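Side-chain contacts in 3-oxoacyl-[acyl-carrier-protein] synthase 2 (Rickettsia rickettsii, PDB 4JGA), which probably catalyses the decarboxylative condensation of malonyl-acyl carrier protein with a growing acyl chain, lengthening it by two carbons in fatty acid synthesis: residues 179-184 and 189-194; 193-198 and 207-212; 243-248 and 323-328. All blocks are in the same frame, centred on the assembly; numbering follows the deposited sequence.

All three contacts are buried; two are neighbours and the third lies apart. Contacts 1 and 2, with centres about 6 Å apart, share helix 187-200: contact 1 joins the helix to the segment that leads into it, contact 2 joins it to strand 206-213. Both touch the second subunit, contact 1 with more of its residues. Contact 1 is partly polar; contact 2 is apolar, alanine and methionine against the central sheet. Contact 3, its centre about 26 Å from that of contact 2 and on the opposite side of the chain's centre, joins the N-terminal and C-terminal ketoacyl synthase domains and touches no other chain. There a tryptophan and a proline meet backbone and alanine beside a potassium site.

Contact 1 (179-184 and 189-194); sequences QTAVTA and AHAIGD
Thr183 OG1 and His190 ND1 lie 2.7 Å apart, a short hydrogen bond whose proton may sit on either atom. The hydroxyl comes in at the edge of the imidazole, near the ring plane. Thr183 holds OG1 between its backbone N and carbonyl carbon (chi1 53°), which turns the oxygen down onto helix 187-200, while CG2 stays close enough to brush ND1 as well. At the far end of the ring NE2 bonds to Ser285, so both imidazole nitrogens have partners, which should fix the rotation of the ring.

At the next helix residue, the methyl of Ala181 rests on the backbone: its CB is 3.6 Å from Ala191 N and 4.0 Å from Ala191 CB. Beyond it a water bridges the segments, donating to Thr180 O at 3.1 Å and to Asp194 OD2 at 2.6 Å. The other carboxylate oxygen, OD1, bonds to Tyr283 and to Gln179 of the second subunit, whose side chain also packs on His190.

Segment 179-184 is thus tied down by a hydroxyl, a methyl and a water just before the point where, as in other ketoacyl synthases, the nucleophilic cysteine is expected, and the same polar network runs into the dimer interface.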
loop_
_atom_site.group_PDB
_atom_site.type_symbol
_atom_site.label_atom_id
_atom_site.label_comp_id
_atom_site.label_asym_id
_atom_site.label_seq_id
_atom_site.Cartn_x
_atom_site.Cartn_y
_atom_site.Cartn_z
ATOM N N GLN A 179 -8.767 -0.578 2.021
ATOM C CA GLN A 179 -7.336 -0.850 2.067
ATOM C C GLN A 179 -6.729 -0.801 0.672
ATOM O O GLN A 179 -7.426 -0.532 -0.321
ATOM C CB GLN A 179 -7.060 -2.188 2.796
ATOM C CG GLN A 179 -7.553 -2.204 4.258
ATOM C CD GLN A 179 -7.303 -3.515 5.021
ATOM O OE1 GLN A 179 -8.104 -3.921 5.856
ATOM N NE2 GLN A 179 -6.194 -4.154 4.760
ATOM N N THR A 180 -5.423 -1.022 0.610
ATOM C CA THR A 180 -4.639 -0.953 -0.628
ATOM C C THR A 180 -3.557 -2.024 -0.598
ATOM O O THR A 180 -3.307 -2.660 0.443
ATOM C CB THR A 180 -3.909 0.416 -0.796
ATOM O OG1 THR A 180 -2.816 0.550 0.114
ATOM C CG2 THR A 180 -4.873 1.596 -0.596
ATOM N N ALA A 181 -2.924 -2.207 -1.737
ATOM C CA ALA A 181 -1.635 -2.906 -1.837
ATOM C C ALA A 181 -0.768 -1.967 -2.665
ATOM O O ALA A 181 -1.286 -1.301 -3.582
ATOM C CB ALA A 181 -1.783 -4.246 -2.557
ATOM N N VAL A 182 0.509 -1.868 -2.310
ATOM C CA VAL A 182 1.456 -1.017 -2.982
ATOM C C VAL A 182 2.762 -1.786 -3.042
ATOM O O VAL A 182 3.531 -1.829 -2.091
ATOM C CB VAL A 182 1.597 0.353 -2.276
ATOM C CG1 VAL A 182 2.598 1.233 -2.982
ATOM C CG2 VAL A 182 0.236 1.096 -2.227
ATOM N N THR A 183 3.013 -2.419 -4.188
ATOM C CA THR A 183 4.191 -3.280 -4.331
ATOM C C THR A 183 4.762 -3.121 -5.719
ATOM O O THR A 183 5.005 -4.109 -6.437
ATOM C CB THR A 183 3.824 -4.756 -4.040
ATOM O OG1 THR A 183 2.705 -5.140 -4.854
ATOM C CG2 THR A 183 3.486 -4.971 -2.593
ATOM N N ALA A 184 4.978 -1.858 -6.091
ATOM C CA ALA A 184 5.579 -1.513 -7.337
ATOM C C ALA A 184 4.889 -2.233 -8.505
ATOM O O ALA A 184 3.685 -2.220 -8.600
ATOM C CB ALA A 184 7.074 -1.821 -7.267
ATOM N N ALA A 189 -1.551 -7.439 -8.744
ATOM C CA ALA A 189 -1.628 -8.859 -8.381
ATOM C C ALA A 189 -1.746 -9.071 -6.870
ATOM O O ALA A 189 -2.591 -9.848 -6.404
ATOM C CB ALA A 189 -0.436 -9.607 -8.925
ATOM N N HIS A 190 -0.900 -8.388 -6.091
ATOM C CA HIS A 190 -1.030 -8.464 -4.630
ATOM C C HIS A 190 -2.388 -7.963 -4.178
ATOM O O HIS A 190 -3.011 -8.567 -3.321
ATOM C CB HIS A 190 0.027 -7.661 -3.911
ATOM C CG HIS A 190 1.362 -8.314 -3.866
ATOM N ND1 HIS A 190 2.439 -7.800 -4.537
ATOM C CD2 HIS A 190 1.800 -9.438 -3.249
ATOM C CE1 HIS A 190 3.493 -8.561 -4.320
ATOM N NE2 HIS A 190 3.131 -9.565 -3.555
ATOM N N ALA A 191 -2.898 -6.893 -4.780
ATOM C CA ALA A 191 -4.234 -6.386 -4.392
ATOM C C ALA A 191 -5.314 -7.463 -4.535
ATOM O O ALA A 191 -6.118 -7.686 -3.644
ATOM C CB ALA A 191 -4.601 -5.169 -5.237
ATOM N N ILE A 192 -5.330 -8.108 -5.699
ATOM C CA ILE A 192 -6.309 -9.157 -6.005
ATOM C C ILE A 192 -6.100 -10.379 -5.118
ATOM O O ILE A 192 -7.054 -10.910 -4.552
ATOM C CB ILE A 192 -6.268 -9.498 -7.506
ATOM C CG1 ILE A 192 -6.869 -8.330 -8.294
ATOM C CG2 ILE A 192 -7.089 -10.740 -7.809
ATOM C CD1 ILE A 192 -6.602 -8.386 -9.782
ATOM N N GLY A 193 -4.860 -10.835 -4.981
ATOM C CA GLY A 193 -4.562 -11.967 -4.103
ATOM C C GLY A 193 -4.961 -11.684 -2.666
ATOM O O GLY A 193 -5.631 -12.496 -2.029
ATOM N N ASP A 194 -4.571 -10.523 -2.148
ATOM C CA ASP A 194 -5.003 -10.148 -0.781
ATOM C C ASP A 194 -6.520 -10.046 -0.633
ATOM O O ASP A 194 -7.085 -10.429 0.396
ATOM C CB ASP A 194 -4.401 -8.785 -0.370
ATOM C CG ASP A 194 -2.888 -8.822 -0.232
ATOM O OD1 ASP A 194 -2.250 -9.905 -0.305
ATOM O OD2 ASP A 194 -2.336 -7.714 -0.070
HETATM O O HOH W 1 -3.608 -5.680 0.830
#

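Contact 2 (193-198 and 207-212); sequences GDAMRM and MIAGGA
Ala195 sets its methyl against two strand side chains that project from the same side of the sheet. Its CB is 3.5 Å from Ala209 CB, a close methyl-to-methyl contact, and 3.8 Å from Met207 CB. Met207 also lays its CG over the helix backbone, 3.8 Å from Ala195 O.

Next to the alanine, one turn further along the helix, two methionines meet. Both chains are bent at their second and third torsions, and they cross at about a right angle. The ends touch methyl to methyl, Met198 CE to Met207 CE at 3.8 Å, and the sulfur joins in, with Met207 SD 4.0 Å from Met198 CG. Met198 swings CG anti to its backbone N (chi1 -175°), carrying the thioether off the helix toward the strand; Met207 turns CG anti to its carbonyl carbon (chi1 -63°) and comes to meet it.

Around this first shell, Ile125 of the neighbouring strand 122-127 touches both methionines, and Leu263 of strand 257-265 packs on Ala195. Pro177, Tyr203 and Ala204 close in on Met198 from the loops. The strand itself is held in mid-sheet by backbone hydrogen bonds, Ile208 to Gly123 and Ile125 on one flank, Met207 to Leu263 and Ala209 to Val261 on the other.

With alanines at the centre, the two elements lie close: the helix and strand segments run almost antiparallel, at 167°, with axes 8.3 Å apart at closest approach. Strand 178-179, helix 187-200 and strand 206-213 together form a beta-alpha-beta crossover, its strands parallel with 122-127 between them, part of the layered alpha/beta architecture of the thiolase-type fold.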
loop_
_atom_site.group_PDB
_atom_site.type_symbol
_atom_site.label_atom_id
_atom_site.label_comp_id
_atom_site.label_asym_id
_atom_site.label_seq_id
_atom_site.Cartn_x
_atom_site.Cartn_y
_atom_site.Cartn_z
ATOM N N GLY A 193 -4.860 -10.835 -4.981
ATOM C CA GLY A 193 -4.562 -11.967 -4.103
ATOM C C GLY A 193 -4.961 -11.684 -2.666
ATOM O O GLY A 193 -5.631 -12.496 -2.029
ATOM N N ASP A 194 -4.571 -10.523 -2.148
ATOM C CA ASP A 194 -5.003 -10.148 -0.781
ATOM C C ASP A 194 -6.520 -10.046 -0.633
ATOM O O ASP A 194 -7.085 -10.429 0.396
ATOM C CB ASP A 194 -4.401 -8.785 -0.370
ATOM C CG ASP A 194 -2.888 -8.822 -0.232
ATOM O OD1 ASP A 194 -2.250 -9.905 -0.305
ATOM O OD2 ASP A 194 -2.336 -7.714 -0.070
ATOM N N ALA A 195 -7.187 -9.473 -1.639
ATOM C CA ALA A 195 -8.640 -9.407 -1.612
ATOM C C ALA A 195 -9.263 -10.828 -1.589
ATOM O O ALA A 195 -10.252 -11.086 -0.887
ATOM C CB ALA A 195 -9.129 -8.621 -2.796
ATOM N N MET A 196 -8.674 -11.754 -2.335
ATOM C CA MET A 196 -9.144 -13.131 -2.322
ATOM C C MET A 196 -9.000 -13.742 -0.929
ATOM O O MET A 196 -9.892 -14.400 -0.443
ATOM C CB MET A 196 -8.404 -13.952 -3.361
ATOM C CG MET A 196 -8.754 -15.417 -3.377
ATOM S SD MET A 196 -7.684 -16.321 -2.251
ATOM C CE MET A 196 -6.173 -16.367 -3.173
ATOM N N ARG A 197 -7.856 -13.502 -0.301
ATOM C CA ARG A 197 -7.572 -14.040 1.023
ATOM C C ARG A 197 -8.576 -13.470 2.031
ATOM O O ARG A 197 -9.034 -14.177 2.917
ATOM C CB ARG A 197 -6.149 -13.709 1.441
ATOM C CG ARG A 197 -5.067 -14.470 0.666
ATOM C CD ARG A 197 -4.859 -15.861 1.185
ATOM N NE ARG A 197 -4.020 -16.737 0.366
ATOM C CZ ARG A 197 -2.683 -16.720 0.314
ATOM N NH1 ARG A 197 -1.940 -15.856 1.021
ATOM N NH2 ARG A 197 -2.071 -17.589 -0.483
ATOM N N MET A 198 -8.908 -12.202 1.878
ATOM C CA MET A 198 -9.891 -11.576 2.746
ATOM C C MET A 198 -11.256 -12.317 2.719
ATOM O O MET A 198 -11.866 -12.548 3.771
ATOM C CB MET A 198 -10.053 -10.132 2.345
ATOM C CG MET A 198 -10.956 -9.322 3.237
ATOM S SD MET A 198 -10.018 -8.453 4.503
ATOM C CE MET A 198 -9.183 -7.299 3.387
ATOM N N MET A 207 -15.285 -8.052 -2.648
ATOM C CA MET A 207 -14.133 -7.136 -2.646
ATOM C C MET A 207 -13.930 -6.516 -4.010
ATOM O O MET A 207 -14.046 -7.183 -5.023
ATOM C CB MET A 207 -12.848 -7.820 -2.215
ATOM C CG MET A 207 -12.855 -8.353 -0.783
ATOM S SD MET A 207 -12.811 -7.064 0.483
ATOM C CE MET A 207 -11.178 -6.444 0.228
ATOM N N ILE A 208 -13.663 -5.216 -4.001
ATOM C CA ILE A 208 -13.308 -4.494 -5.194
ATOM C C ILE A 208 -11.790 -4.403 -5.174
ATOM O O ILE A 208 -11.204 -3.822 -4.224
ATOM C CB ILE A 208 -13.901 -3.064 -5.165
ATOM C CG1 ILE A 208 -15.394 -3.059 -4.795
ATOM C CG2 ILE A 208 -13.692 -2.413 -6.501
ATOM C CD1 ILE A 208 -16.273 -4.062 -5.522
ATOM N N ALA A 209 -11.135 -4.983 -6.170
ATOM C CA ALA A 209 -9.681 -5.060 -6.124
ATOM C C ALA A 209 -8.961 -4.841 -7.434
ATOM O O ALA A 209 -9.449 -5.201 -8.501
ATOM C CB ALA A 209 -9.269 -6.406 -5.538
ATOM N N GLY A 210 -7.764 -4.285 -7.334
ATOM C CA GLY A 210 -6.891 -4.091 -8.499
ATOM C C GLY A 210 -5.961 -2.897 -8.341
ATOM O O GLY A 210 -5.647 -2.468 -7.226
ATOM N N GLY A 211 -5.556 -2.351 -9.483
ATOM C CA GLY A 211 -4.504 -1.354 -9.552
ATOM C C GLY A 211 -4.722 -0.352 -10.660
ATOM O O GLY A 211 -5.422 -0.614 -11.670
ATOM N N ALA A 212 -4.132 0.813 -10.429
ATOM C CA ALA A 212 -4.215 1.935 -11.345
ATOM C C ALA A 212 -2.889 2.716 -11.314
ATOM O O ALA A 212 -2.250 2.844 -10.268
ATOM C CB ALA A 212 -5.369 2.832 -10.939
#

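Contact 3 (243-248 and 323-328); sequences RPWDKD and INAHGT. With K (potassium ion), chain C.
Trp245 turns CG anti to its carbonyl carbon (chi1 -51°), and the second torsion (-71°) then swings the indole across to Ala325 and Gly327. It does so from the third position of a type II beta turn, Arg243 to Asp246, where its backbone takes the positive phi of 65° that this turn requires. Ala325 CB meets the benzo end of the ring at its edge, in the ring plane, 3.5 Å from Trp245 CH2. Gly327, also at positive phi, brings its bare CA obliquely toward CZ2; with no side chain there, the ring can lie close to the backbone.

Pro244, the second residue of the turn, works in two directions. Its CG touches Gly327 O at 3.4 Å, an oxygen that also bonds to Ser356, and its CB sits 3.7 Å above one face of the Trp245 ring, offset toward the rim. Leu338 and Met354 add to the packing on the indole.

At the end of the turn, Asp246 OD2 is gripped from opposite faces of its carboxylate plane. Arg243 NE forms a salt bridge with it at 3.0 Å, the oxygen lying in the guanidinium plane, and Asp248 N donates to it at 2.8 Å, making an Asx turn. Arg243 also pairs with Asp392.

The contact therefore seats a braced turn of the N-terminal ketoacyl synthase domain on the loop that leaves strand 322-324 in the C-terminal one. On that loop the Ala325 methyl abuts the edge of the indole, while its carbonyl serves a potassium ion completed by Glu372, Ser417 and Asn418. Asn324 binds the ion twice, through O at 2.7 Å and OD1 at 2.7 Å, and Ala325 O adds a third bond to the potassium at 2.8 Å.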
loop_
_atom_site.group_PDB
_atom_site.type_symbol
_atom_site.label_atom_id
_atom_site.label_comp_id
_atom_site.label_asym_id
_atom_site.label_seq_id
_atom_site.Cartn_x
_atom_site.Cartn_y
_atom_site.Cartn_z
ATOM N N ARG A 243 8.955 -5.961 -27.011
ATOM C CA ARG A 243 9.212 -7.214 -27.734
ATOM C C ARG A 243 9.730 -8.325 -26.814
ATOM O O ARG A 243 10.864 -8.794 -26.944
ATOM C CB ARG A 243 10.146 -6.963 -28.927
ATOM C CG ARG A 243 11.410 -6.180 -28.630
ATOM C CD ARG A 243 11.968 -5.525 -29.896
ATOM N NE ARG A 243 12.025 -6.443 -31.030
ATOM C CZ ARG A 243 11.313 -6.373 -32.166
ATOM N NH1 ARG A 243 10.444 -5.399 -32.417
ATOM N NH2 ARG A 243 11.482 -7.317 -33.091
ATOM N N PRO A 244 8.864 -8.776 -25.893
ATOM C CA PRO A 244 9.282 -9.755 -24.898
ATOM C C PRO A 244 9.858 -11.021 -25.524
ATOM O O PRO A 244 9.308 -11.553 -26.488
ATOM C CB PRO A 244 7.999 -10.043 -24.096
ATOM C CG PRO A 244 7.120 -8.848 -24.366
ATOM C CD PRO A 244 7.431 -8.474 -25.795
ATOM N N TRP A 245 10.989 -11.439 -24.971
ATOM C CA TRP A 245 11.781 -12.599 -25.390
ATOM C C TRP A 245 12.396 -12.500 -26.792
ATOM O O TRP A 245 12.989 -13.474 -27.270
ATOM C CB TRP A 245 10.996 -13.896 -25.214
ATOM C CG TRP A 245 10.408 -14.026 -23.867
ATOM C CD1 TRP A 245 11.075 -14.265 -22.669
ATOM C CD2 TRP A 245 9.029 -13.929 -23.534
ATOM N NE1 TRP A 245 10.163 -14.303 -21.620
ATOM C CE2 TRP A 245 8.912 -14.110 -22.121
ATOM C CE3 TRP A 245 7.870 -13.705 -24.277
ATOM C CZ2 TRP A 245 7.700 -14.068 -21.476
ATOM C CZ3 TRP A 245 6.662 -13.676 -23.615
ATOM C CH2 TRP A 245 6.578 -13.870 -22.247
ATOM N N ASP A 246 12.234 -11.345 -27.455
ATOM C CA ASP A 246 12.831 -11.113 -28.767
ATOM C C ASP A 246 14.293 -10.719 -28.550
ATOM O O ASP A 246 14.636 -10.042 -27.571
ATOM C CB ASP A 246 12.114 -10.014 -29.537
ATOM C CG ASP A 246 12.619 -9.883 -30.958
ATOM O OD1 ASP A 246 12.139 -10.659 -31.825
ATOM O OD2 ASP A 246 13.503 -9.002 -31.199
ATOM N N LYS A 247 15.149 -11.167 -29.455
ATOM C CA LYS A 247 16.568 -10.868 -29.378
ATOM C C LYS A 247 16.870 -9.395 -29.433
ATOM O O LYS A 247 17.932 -9.000 -28.975
ATOM C CB LYS A 247 17.343 -11.591 -30.486
ATOM C CG LYS A 247 17.540 -13.060 -30.162
ATOM C CD LYS A 247 18.613 -13.734 -30.995
ATOM C CE LYS A 247 18.645 -15.215 -30.678
ATOM N NZ LYS A 247 19.518 -15.943 -31.593
ATOM N N ASP A 248 15.994 -8.583 -30.031
ATOM C CA ASP A 248 16.260 -7.141 -30.086
ATOM C C ASP A 248 15.614 -6.359 -28.932
ATOM O O ASP A 248 15.606 -5.125 -28.953
ATOM C CB ASP A 248 15.852 -6.554 -31.415
ATOM C CG ASP A 248 16.701 -5.354 -31.787
ATOM O OD1 ASP A 248 17.932 -5.379 -31.523
ATOM O OD2 ASP A 248 16.176 -4.360 -32.357
ATOM N N ILE A 323 -0.222 -19.155 -19.493
ATOM C CA ILE A 323 0.502 -18.311 -18.565
ATOM C C ILE A 323 0.583 -16.910 -19.158
ATOM O O ILE A 323 1.066 -16.710 -20.276
ATOM C CB ILE A 323 1.940 -18.806 -18.330
ATOM C CG1 ILE A 323 1.916 -20.229 -17.802
ATOM C CG2 ILE A 323 2.712 -17.852 -17.397
ATOM C CD1 ILE A 323 3.273 -20.869 -17.750
ATOM N N ASN A 324 0.051 -15.947 -18.410
ATOM C CA ASN A 324 0.226 -14.559 -18.753
ATOM C C ASN A 324 1.441 -14.085 -17.978
ATOM O O ASN A 324 1.392 -13.898 -16.744
ATOM C CB ASN A 324 -1.019 -13.717 -18.434
ATOM C CG ASN A 324 -0.894 -12.300 -18.983
ATOM O OD1 ASN A 324 -0.322 -11.417 -18.311
ATOM N ND2 ASN A 324 -1.396 -12.071 -20.222
ATOM N N ALA A 325 2.537 -13.939 -18.705
ATOM C CA ALA A 325 3.821 -13.648 -18.141
ATOM C C ALA A 325 3.871 -12.197 -17.604
ATOM O O ALA A 325 3.003 -11.376 -17.924
ATOM C CB ALA A 325 4.876 -13.849 -19.212
ATOM N N HIS A 326 4.850 -11.919 -16.757
ATOM C CA HIS A 326 5.212 -10.565 -16.462
ATOM C C HIS A 326 5.807 -9.940 -17.730
ATOM O O HIS A 326 5.279 -8.949 -18.237
ATOM C CB HIS A 326 6.197 -10.500 -15.301
ATOM C CG HIS A 326 6.401 -9.111 -14.784
ATOM N ND1 HIS A 326 5.349 -8.284 -14.454
ATOM C CD2 HIS A 326 7.529 -8.402 -14.541
ATOM C CE1 HIS A 326 5.816 -7.127 -14.013
ATOM N NE2 HIS A 326 7.139 -7.174 -14.057
ATOM N N GLY A 327 6.822 -10.598 -18.294
ATOM C CA GLY A 327 7.240 -10.365 -19.678
ATOM C C GLY A 327 7.357 -8.922 -20.130
ATOM O O GLY A 327 6.596 -8.461 -21.016
ATOM N N THR A 328 8.292 -8.187 -19.523
ATOM C CA THR A 328 8.360 -6.737 -19.728
ATOM C C THR A 328 9.178 -6.255 -20.918
ATOM O O THR A 328 9.107 -5.074 -21.252
ATOM C CB THR A 328 8.901 -6.000 -18.467
ATOM O OG1 THR A 328 10.276 -6.312 -18.290
ATOM C CG2 THR A 328 8.131 -6.418 -17.264
HETATM K K K C . 1.004 -11.319 -15.933
#